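Local atomic coordinates of Lmo0181 protein (Listeria monocytogenes serovar 1/2a, PDB entry 5F7V), a protein that binds the cyclic alpha-glucan cycloalternan as the substrate-binding lipoprotein of an ABC transporter, and so probably delivers the sugar for uptake into the cell. Residues 17-22 with 71-76; 111-116 with 280-285; 201-206 with 384-389. One frame throughout, in Å; residues are numbered along the deposited sequence.

Contact 1: 17-22 with 71-76; sequences YYQFSA and AFELNY. With GLC (alpha-D-glucopyranose), chain B; GLC (alpha-D-glucopyranose), chain C.
The carboxylate of Glu73 is gripped by three donors from the turn that follows strand 13-19. Its OE1 accepts from Phe20 N at 2.8 Å, met nearly along the C-O axis with an N-H...O angle of 165°, and from Ser21 N, which meets the syn lone pair of OE1. Ser21 OG gives a short bond of 2.6 Å to Glu73 OE2, again on the syn side. These donors fix the carboxylate; OE1 merely lies 3.3 Å above the Phe20 ring. Glu73 reaches this place because its CG stands anti to the backbone N (chi1 -154°) and the chain then runs extended. Nearby Glu125 may raise the pKa of one carboxylate, while the three donors would favour the charged form of Glu73. Gln19 closes the turn from within, accepting from Ala22 N and donating to Ala22 O. Further back the strands run parallel: Tyr18 N donates to Ala71 O at 3.1 Å and Glu73 N to Tyr18 O at 2.9 Å. At the pocket end, Phe20 O accepts from O6 of one glucose (chain B). Asn75 is the N-cap of the helix beginning at residue 76, its OD1 also bonded to Thr78, while its ND2 donates to O4 of a second glucose (chain C) at 2.9 Å. Parallel strands ending in ligand-binding loops fit the solute-binding protein fold. Strand 13-19 lies between strands 43-49 and 71-75, with Tyr18 and Phe72 turned onto helix 52-64 and Tyr17 packed on Ile285 of strand 278-287.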
# COMPACT_ATOMS: atom_id res chain seq x y z
N TYR A 17 -4.09 10.63 18.21
CA TYR A 17 -3.95 10.23 16.80
C TYR A 17 -3.28 8.88 16.77
O TYR A 17 -2.20 8.74 17.30
CB TYR A 17 -3.15 11.27 16.00
CG TYR A 17 -2.87 10.85 14.56
CD1 TYR A 17 -3.90 10.40 13.75
CD2 TYR A 17 -1.57 10.88 14.05
CE1 TYR A 17 -3.66 10.01 12.45
CE2 TYR A 17 -1.34 10.53 12.74
CZ TYR A 17 -2.37 10.07 11.96
OH TYR A 17 -2.17 9.64 10.66
N TYR A 18 -3.98 7.89 16.21
CA TYR A 18 -3.51 6.50 16.11
C TYR A 18 -3.11 6.30 14.66
O TYR A 18 -3.87 6.70 13.76
CB TYR A 18 -4.67 5.63 16.53
CG TYR A 18 -4.53 4.25 17.07
CD1 TYR A 18 -4.42 3.98 18.43
CD2 TYR A 18 -4.61 3.18 16.20
CE1 TYR A 18 -4.34 2.68 18.89
CE2 TYR A 18 -4.52 1.87 16.62
CZ TYR A 18 -4.39 1.62 17.98
OH TYR A 18 -4.32 0.27 18.28
N GLN A 19 -1.92 5.77 14.40
CA GLN A 19 -1.47 5.62 13.00
C GLN A 19 -0.47 4.48 12.83
O GLN A 19 0.05 3.94 13.80
CB GLN A 19 -0.89 6.96 12.51
CG GLN A 19 0.46 7.32 13.12
CD GLN A 19 1.62 6.81 12.28
OE1 GLN A 19 1.68 7.05 11.07
NE2 GLN A 19 2.56 6.14 12.93
N PHE A 20 -0.22 4.15 11.57
CA PHE A 20 0.71 3.11 11.16
C PHE A 20 1.74 3.53 10.14
O PHE A 20 2.78 2.90 10.10
CB PHE A 20 -0.01 1.87 10.60
CG PHE A 20 -0.83 2.17 9.37
CD1 PHE A 20 -0.25 2.19 8.10
CD2 PHE A 20 -2.15 2.49 9.50
CE1 PHE A 20 -1.04 2.56 7.01
CE2 PHE A 20 -2.93 2.81 8.42
CZ PHE A 20 -2.37 2.87 7.16
N SER A 21 1.48 4.53 9.30
CA SER A 21 2.33 4.65 8.11
C SER A 21 3.68 5.31 8.33
O SER A 21 4.56 5.11 7.52
CB SER A 21 1.56 5.36 6.99
OG SER A 21 1.36 6.74 7.23
N ALA A 22 3.81 6.09 9.40
CA ALA A 22 5.11 6.61 9.81
C ALA A 22 5.75 5.60 10.78
O ALA A 22 5.08 5.05 11.70
CB ALA A 22 4.97 7.90 10.61
N ALA A 71 -8.60 10.84 16.33
CA ALA A 71 -8.29 10.80 14.92
C ALA A 71 -7.52 9.51 14.69
O ALA A 71 -6.72 9.11 15.53
CB ALA A 71 -7.46 12.00 14.53
N PHE A 72 -7.71 8.86 13.54
CA PHE A 72 -6.95 7.65 13.26
C PHE A 72 -6.80 7.43 11.77
O PHE A 72 -7.65 7.81 10.98
CB PHE A 72 -7.57 6.42 13.95
CG PHE A 72 -9.04 6.23 13.75
CD1 PHE A 72 -9.53 5.52 12.69
CD2 PHE A 72 -9.94 6.77 14.66
CE1 PHE A 72 -10.90 5.32 12.55
CE2 PHE A 72 -11.31 6.57 14.51
CZ PHE A 72 -11.78 5.82 13.45
N GLU A 73 -5.70 6.80 11.45
CA GLU A 73 -5.33 6.50 10.07
C GLU A 73 -6.09 5.29 9.55
O GLU A 73 -6.30 4.31 10.27
CB GLU A 73 -3.84 6.25 9.99
CG GLU A 73 -3.26 6.54 8.64
CD GLU A 73 -1.77 6.44 8.60
OE1 GLU A 73 -1.18 5.67 9.39
OE2 GLU A 73 -1.16 7.12 7.73
N LEU A 74 -6.47 5.36 8.29
CA LEU A 74 -7.10 4.22 7.56
C LEU A 74 -6.48 4.17 6.21
O LEU A 74 -6.06 5.17 5.67
CB LEU A 74 -8.60 4.38 7.38
CG LEU A 74 -9.38 4.34 8.69
CD1 LEU A 74 -10.83 4.73 8.42
CD2 LEU A 74 -9.32 3.02 9.40
N ASN A 75 -6.38 2.95 5.69
CA ASN A 75 -5.98 2.75 4.30
C ASN A 75 -7.21 2.62 3.41
O ASN A 75 -8.34 2.45 3.86
CB ASN A 75 -4.96 1.59 4.17
CG ASN A 75 -5.50 0.25 4.57
OD1 ASN A 75 -6.61 0.13 5.02
ND2 ASN A 75 -4.66 -0.74 4.44
N TYR A 76 -6.97 2.69 2.11
CA TYR A 76 -8.02 2.62 1.12
C TYR A 76 -8.81 1.34 1.32
O TYR A 76 -10.03 1.35 1.33
CB TYR A 76 -7.36 2.67 -0.26
CG TYR A 76 -8.23 3.03 -1.46
CD1 TYR A 76 -9.56 2.64 -1.61
CD2 TYR A 76 -7.67 3.75 -2.50
CE1 TYR A 76 -10.27 2.99 -2.74
CE2 TYR A 76 -8.38 4.14 -3.62
CZ TYR A 76 -9.69 3.73 -3.73
OH TYR A 76 -10.42 4.08 -4.84
C1 GLC B . 3.87 -1.73 5.49
C2 GLC B . 2.62 -1.27 4.75
C3 GLC B . 2.67 0.21 4.42
C4 GLC B . 2.89 0.98 5.70
C5 GLC B . 4.22 0.51 6.32
C6 GLC B . 4.58 1.27 7.59
O2 GLC B . 2.49 -2.05 3.56
O3 GLC B . 1.40 0.64 3.94
O4 GLC B . 2.86 2.39 5.47
O5 GLC B . 4.10 -0.89 6.61
O6 GLC B . 3.67 0.87 8.61
C1 GLC C . 1.31 0.90 2.55
C2 GLC C . 0.35 2.05 2.32
C3 GLC C . -1.07 1.62 2.64
C4 GLC C . -1.42 0.33 1.90
C5 GLC C . -0.41 -0.75 2.23
C6 GLC C . -0.63 -2.03 1.43
O2 GLC C . 0.76 3.15 3.14
O3 GLC C . -1.94 2.66 2.21
O4 GLC C . -2.69 -0.11 2.39
O5 GLC C . 0.91 -0.28 1.87
O6 GLC C . 0.53 -2.85 1.73

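Contact 2: 111-116 with 280-285; sequences YDAFKY and FFANGI. With GLC (alpha-D-glucopyranose), chain C.
Phe114 lays one face of its ring against the backbone of strand 281-285. Gly284 CA sits 3.7 Å from the ring centroid and 20° off the ring normal, a CH-pi contact, and Phe114 CZ comes to 3.2 Å from Gly284 N. This is the tight part: the ring comes this near the backbone at a residue with no side chain. The opposite face of the ring carries Ala113 CB, from the preceding residue of its own turn, 3.8 Å above the plane. At the ring edge lies the carbonyl of Ala282, with its O 3.6 Å from Phe114 CZ. Packing then slackens through Phe114 CE2 and Ala282 CB, 4.1 Å apart, to the loose pair Ala113 CB and Ala282 CB at 4.5 Å. Farther out, toward partly exposed residues, the type I turn from Asp112 to Lys115 is braced by a salt bridge between Lys115 NZ and Asp112 OD1 at 3.2 Å; NZ also binds Gln120. On the strand's other side Asn283 uses both ends of its amide on the chain C glucose: OD1 accepts from O3 and ND2 donates to O2 at 2.8 Å. Phe281 offers a ring face to C6 of the same sugar. The chemistry thus divides by side: apolar and CH-pi packing backs the strand, whereas hydrogen bonds from the Asn283 side-chain amide and an aromatic face, a pairing familiar from carbohydrate-binding proteins, meet the glucan.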
# COMPACT_ATOMS: atom_id res chain seq x y z
N TYR A 111 -8.36 11.39 -2.81
CA TYR A 111 -9.42 12.07 -2.05
C TYR A 111 -10.69 11.24 -2.04
O TYR A 111 -11.36 11.07 -0.98
CB TYR A 111 -9.67 13.46 -2.64
CG TYR A 111 -10.64 14.32 -1.87
CD1 TYR A 111 -10.34 14.78 -0.59
CD2 TYR A 111 -11.87 14.64 -2.38
CE1 TYR A 111 -11.22 15.57 0.14
CE2 TYR A 111 -12.76 15.43 -1.66
CZ TYR A 111 -12.42 15.89 -0.41
OH TYR A 111 -13.26 16.67 0.37
N ASP A 112 -11.05 10.71 -3.21
CA ASP A 112 -12.29 9.94 -3.36
C ASP A 112 -12.29 8.61 -2.59
O ASP A 112 -13.36 8.04 -2.34
CB ASP A 112 -12.58 9.66 -4.83
CG ASP A 112 -12.97 10.89 -5.64
OD1 ASP A 112 -13.27 11.95 -5.05
OD2 ASP A 112 -12.94 10.74 -6.89
N ALA A 113 -11.12 8.12 -2.22
CA ALA A 113 -11.00 6.85 -1.51
C ALA A 113 -11.71 6.86 -0.17
O ALA A 113 -12.04 5.78 0.35
CB ALA A 113 -9.52 6.52 -1.30
N PHE A 114 -11.96 8.06 0.36
CA PHE A 114 -12.50 8.22 1.70
C PHE A 114 -13.90 8.79 1.69
O PHE A 114 -14.32 9.39 2.66
CB PHE A 114 -11.52 9.00 2.60
CG PHE A 114 -10.18 8.32 2.63
CD1 PHE A 114 -10.00 7.18 3.39
CD2 PHE A 114 -9.13 8.76 1.84
CE1 PHE A 114 -8.82 6.48 3.35
CE2 PHE A 114 -7.96 8.08 1.81
CZ PHE A 114 -7.82 6.93 2.54
N LYS A 115 -14.57 8.57 0.58
CA LYS A 115 -15.98 8.92 0.43
C LYS A 115 -16.82 7.65 0.52
O LYS A 115 -16.44 6.62 -0.05
CB LYS A 115 -16.17 9.62 -0.91
CG LYS A 115 -17.51 10.28 -1.21
CD LYS A 115 -17.49 11.09 -2.50
CE LYS A 115 -16.14 11.43 -3.13
NZ LYS A 115 -15.29 12.57 -2.65
N TYR A 116 -17.92 7.74 1.25
CA TYR A 116 -18.86 6.65 1.43
C TYR A 116 -20.26 7.24 1.36
O TYR A 116 -20.55 8.23 2.04
CB TYR A 116 -18.64 5.95 2.76
CG TYR A 116 -19.72 4.94 3.11
CD1 TYR A 116 -19.84 3.76 2.38
CD2 TYR A 116 -20.59 5.17 4.15
CE1 TYR A 116 -20.81 2.82 2.69
CE2 TYR A 116 -21.57 4.24 4.47
CZ TYR A 116 -21.68 3.08 3.72
OH TYR A 116 -22.65 2.14 4.05
N PHE A 280 -2.43 1.27 -6.60
CA PHE A 280 -2.71 2.62 -6.10
C PHE A 280 -3.27 2.47 -4.70
O PHE A 280 -4.30 1.86 -4.48
CB PHE A 280 -3.72 3.34 -6.99
CG PHE A 280 -3.98 4.76 -6.56
CD1 PHE A 280 -3.15 5.78 -7.02
CD2 PHE A 280 -4.98 5.04 -5.65
CE1 PHE A 280 -3.39 7.08 -6.61
CE2 PHE A 280 -5.19 6.34 -5.23
CZ PHE A 280 -4.39 7.32 -5.72
N PHE A 281 -2.54 3.05 -3.76
CA PHE A 281 -2.92 3.02 -2.34
C PHE A 281 -3.06 4.44 -1.85
O PHE A 281 -2.46 5.36 -2.37
CB PHE A 281 -1.85 2.24 -1.56
CG PHE A 281 -1.81 0.78 -1.89
CD1 PHE A 281 -2.95 -0.01 -1.70
CD2 PHE A 281 -0.65 0.19 -2.32
CE1 PHE A 281 -2.91 -1.35 -2.01
CE2 PHE A 281 -0.63 -1.16 -2.64
CZ PHE A 281 -1.75 -1.93 -2.47
N ALA A 282 -3.82 4.61 -0.79
CA ALA A 282 -3.97 5.90 -0.15
C ALA A 282 -4.28 5.76 1.30
O ALA A 282 -5.00 4.85 1.68
CB ALA A 282 -5.06 6.74 -0.79
N ASN A 283 -3.70 6.63 2.12
CA ASN A 283 -4.05 6.70 3.53
C ASN A 283 -4.83 7.96 3.82
O ASN A 283 -4.56 8.99 3.20
CB ASN A 283 -2.78 6.68 4.35
CG ASN A 283 -2.02 5.37 4.15
OD1 ASN A 283 -2.62 4.31 4.20
ND2 ASN A 283 -0.70 5.44 3.96
N GLY A 284 -5.75 7.85 4.76
CA GLY A 284 -6.62 8.95 5.16
C GLY A 284 -6.72 8.99 6.65
O GLY A 284 -6.41 8.01 7.33
N ILE A 285 -7.15 10.12 7.17
CA ILE A 285 -7.37 10.28 8.61
C ILE A 285 -8.85 10.53 8.81
O ILE A 285 -9.45 11.41 8.22
CB ILE A 285 -6.51 11.40 9.19
CG1 ILE A 285 -5.04 11.08 8.98
CG2 ILE A 285 -6.86 11.63 10.63
CD1 ILE A 285 -4.09 12.19 9.38
C1 GLC C . 1.31 0.90 2.55
C2 GLC C . 0.35 2.05 2.32
C3 GLC C . -1.07 1.62 2.64
C4 GLC C . -1.42 0.33 1.90
C5 GLC C . -0.41 -0.75 2.23
C6 GLC C . -0.63 -2.03 1.43
O2 GLC C . 0.76 3.15 3.14
O3 GLC C . -1.94 2.66 2.21
O4 GLC C . -2.69 -0.11 2.39
O5 GLC C . 0.91 -0.28 1.87
O6 GLC C . 0.53 -2.85 1.73

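Contact 3: 201-206 with 384-389; sequences TTINSP and KALKNS
A loop-on-helix packing joins the turn ahead of helix 206-220 to helix 382-397, near the C-terminus of the chain. Leu386 carries it from the helix. Its CD2 lies 3.6 Å from Ile203 O and 4.0 Å from Ile203 CG1, the two side chains crossing at a slant, while Leu386 CB meets Asn204 CB at 3.9 Å. Ile203 places CG1 anti to its own N (chi1 -166°), which sends that branch toward Leu386 and brings the terminal CD1 to 4.2 Å from Ser389 CB, one helical turn on. Asn204 CB also sits 3.6 Å from Leu386 O, a van der Waals approach. The contact is therefore carried by apolar packing, and several polar groups find partners around it. In one of its two conformers Ser389 OG bonds back to Ala385 O at 2.8 Å, on the opposite face of that carbonyl from Ser389 N, so there the oxygen probably holds two donors. On the loop, Thr201 OG1 accepts from Ile203 N to form an ST turn, overlapping a type I turn from Thr202 to Ser205. Ile203 O is bonded to Asn208, and Ser205 OG caps Asn208 N. Phe182, Val209, Leu212 and Phe372, from helices 179-187, 206-220 and 361-376, also pack on Leu386. The loop thus combines an ST turn with an overlapping type I turn that ends on a serine N-cap, its isoleucine pressed against a neighbouring helix.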
# COMPACT_ATOMS: atom_id res chain seq x y z
N THR A 201 -17.77 -13.00 -7.59
CA THR A 201 -16.32 -13.04 -7.73
C THR A 201 -15.95 -13.91 -8.93
O THR A 201 -16.52 -14.96 -9.19
CB THR A 201 -15.63 -13.53 -6.45
OG1 THR A 201 -14.23 -13.61 -6.68
CG2 THR A 201 -16.08 -14.88 -6.00
N THR A 202 -14.94 -13.46 -9.66
CA THR A 202 -14.34 -14.26 -10.73
C THR A 202 -12.89 -14.55 -10.36
O THR A 202 -12.04 -14.69 -11.26
CB THR A 202 -14.48 -13.57 -12.08
OG1 THR A 202 -14.03 -12.23 -11.91
CG2 THR A 202 -15.94 -13.60 -12.45
N ILE A 203 -12.58 -14.68 -9.07
CA ILE A 203 -11.20 -14.86 -8.62
C ILE A 203 -10.56 -16.12 -9.16
O ILE A 203 -9.33 -16.18 -9.34
CB ILE A 203 -11.12 -14.77 -7.07
CG1 ILE A 203 -9.66 -14.61 -6.63
CG2 ILE A 203 -11.77 -15.95 -6.38
CD1 ILE A 203 -9.47 -14.26 -5.18
N ASN A 204 -11.36 -17.14 -9.44
CA ASN A 204 -10.90 -18.41 -9.97
C ASN A 204 -10.99 -18.55 -11.49
O ASN A 204 -11.06 -19.67 -11.95
CB ASN A 204 -11.58 -19.56 -9.24
CG ASN A 204 -13.06 -19.60 -9.49
OD1 ASN A 204 -13.67 -18.56 -9.72
ND2 ASN A 204 -13.63 -20.79 -9.44
N SER A 205 -10.97 -17.44 -12.21
CA SER A 205 -10.89 -17.55 -13.69
C SER A 205 -9.62 -18.23 -14.16
O SER A 205 -8.61 -18.22 -13.46
CB SER A 205 -11.00 -16.15 -14.27
OG SER A 205 -9.80 -15.44 -13.94
N PRO A 206 -9.60 -18.78 -15.39
CA PRO A 206 -8.39 -19.40 -15.90
C PRO A 206 -7.22 -18.45 -16.04
O PRO A 206 -6.08 -18.83 -15.75
CB PRO A 206 -8.80 -20.00 -17.25
CG PRO A 206 -10.20 -19.65 -17.46
CD PRO A 206 -10.77 -18.94 -16.27
N LYS A 384 -6.49 -25.04 -6.56
CA LYS A 384 -7.24 -25.32 -5.33
C LYS A 384 -7.34 -24.06 -4.48
O LYS A 384 -8.40 -23.77 -3.89
CB LYS A 384 -6.61 -26.44 -4.52
CG LYS A 384 -6.83 -27.80 -5.18
CD LYS A 384 -6.31 -28.94 -4.30
CE LYS A 384 -4.81 -28.90 -4.13
NZ LYS A 384 -4.33 -30.15 -3.49
N ALA A 385 -6.29 -23.28 -4.40
CA ALA A 385 -6.32 -22.06 -3.64
C ALA A 385 -7.38 -21.09 -4.14
O ALA A 385 -8.07 -20.47 -3.34
CB ALA A 385 -4.95 -21.38 -3.65
N LEU A 386 -7.48 -20.96 -5.46
CA LEU A 386 -8.46 -20.06 -6.05
C LEU A 386 -9.87 -20.59 -5.93
O LEU A 386 -10.79 -19.78 -5.73
CB LEU A 386 -8.05 -19.72 -7.48
CG LEU A 386 -6.78 -18.88 -7.55
CD1 LEU A 386 -6.31 -18.81 -8.97
CD2 LEU A 386 -6.96 -17.48 -6.97
N LYS A 387 -10.07 -21.90 -6.07
CA LYS A 387 -11.40 -22.49 -5.85
C LYS A 387 -11.83 -22.22 -4.43
O LYS A 387 -12.95 -21.75 -4.16
CB LYS A 387 -11.38 -23.98 -6.10
CG LYS A 387 -12.70 -24.64 -5.80
CD LYS A 387 -12.63 -26.18 -5.89
CE LYS A 387 -13.99 -26.86 -5.79
NZ LYS A 387 -14.69 -26.56 -4.53
N ASN A 388 -10.94 -22.50 -3.47
CA ASN A 388 -11.29 -22.29 -2.06
C ASN A 388 -11.57 -20.83 -1.75
O ASN A 388 -12.48 -20.53 -0.98
CB ASN A 388 -10.15 -22.83 -1.20
CG ASN A 388 -10.03 -24.34 -1.29
OD1 ASN A 388 -10.89 -25.05 -1.80
ND2 ASN A 388 -8.91 -24.83 -0.80
N SER A 389 -10.79 -19.94 -2.35
CA SER A 389 -11.01 -18.51 -2.18
C SER A 389 -12.34 -18.06 -2.79
O SER A 389 -13.01 -17.23 -2.19
CB SER A 389 -9.89 -17.72 -2.82
OG SER A 389 -8.64 -17.97 -2.20

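How the contacts relate
Contacts 1 and 2 form one continuous region of the sheet, with centres 12 Å apart. Strands 71-75 and 278-287 are antiparallel neighbours, and Leu74 N lies 2.8 Å from Gly284 O, a probable hydrogen bond. Packing adds to this: Phe20 CZ is 3.3 Å from Asn283 OD1, and Tyr76 CE2 is 3.5 Å from Ala113 CB. Both contacts touch the chain C glucose, so they build adjoining parts of the cycloalternan pocket. Contact 3 stands apart, its centre 32 Å from that of contact 1 and 28 Å from that of contact 2; the side chain of Ile203 is about 13 Å from a bound glucose. Along the chain, the segments of contacts 2 and 3 alternate.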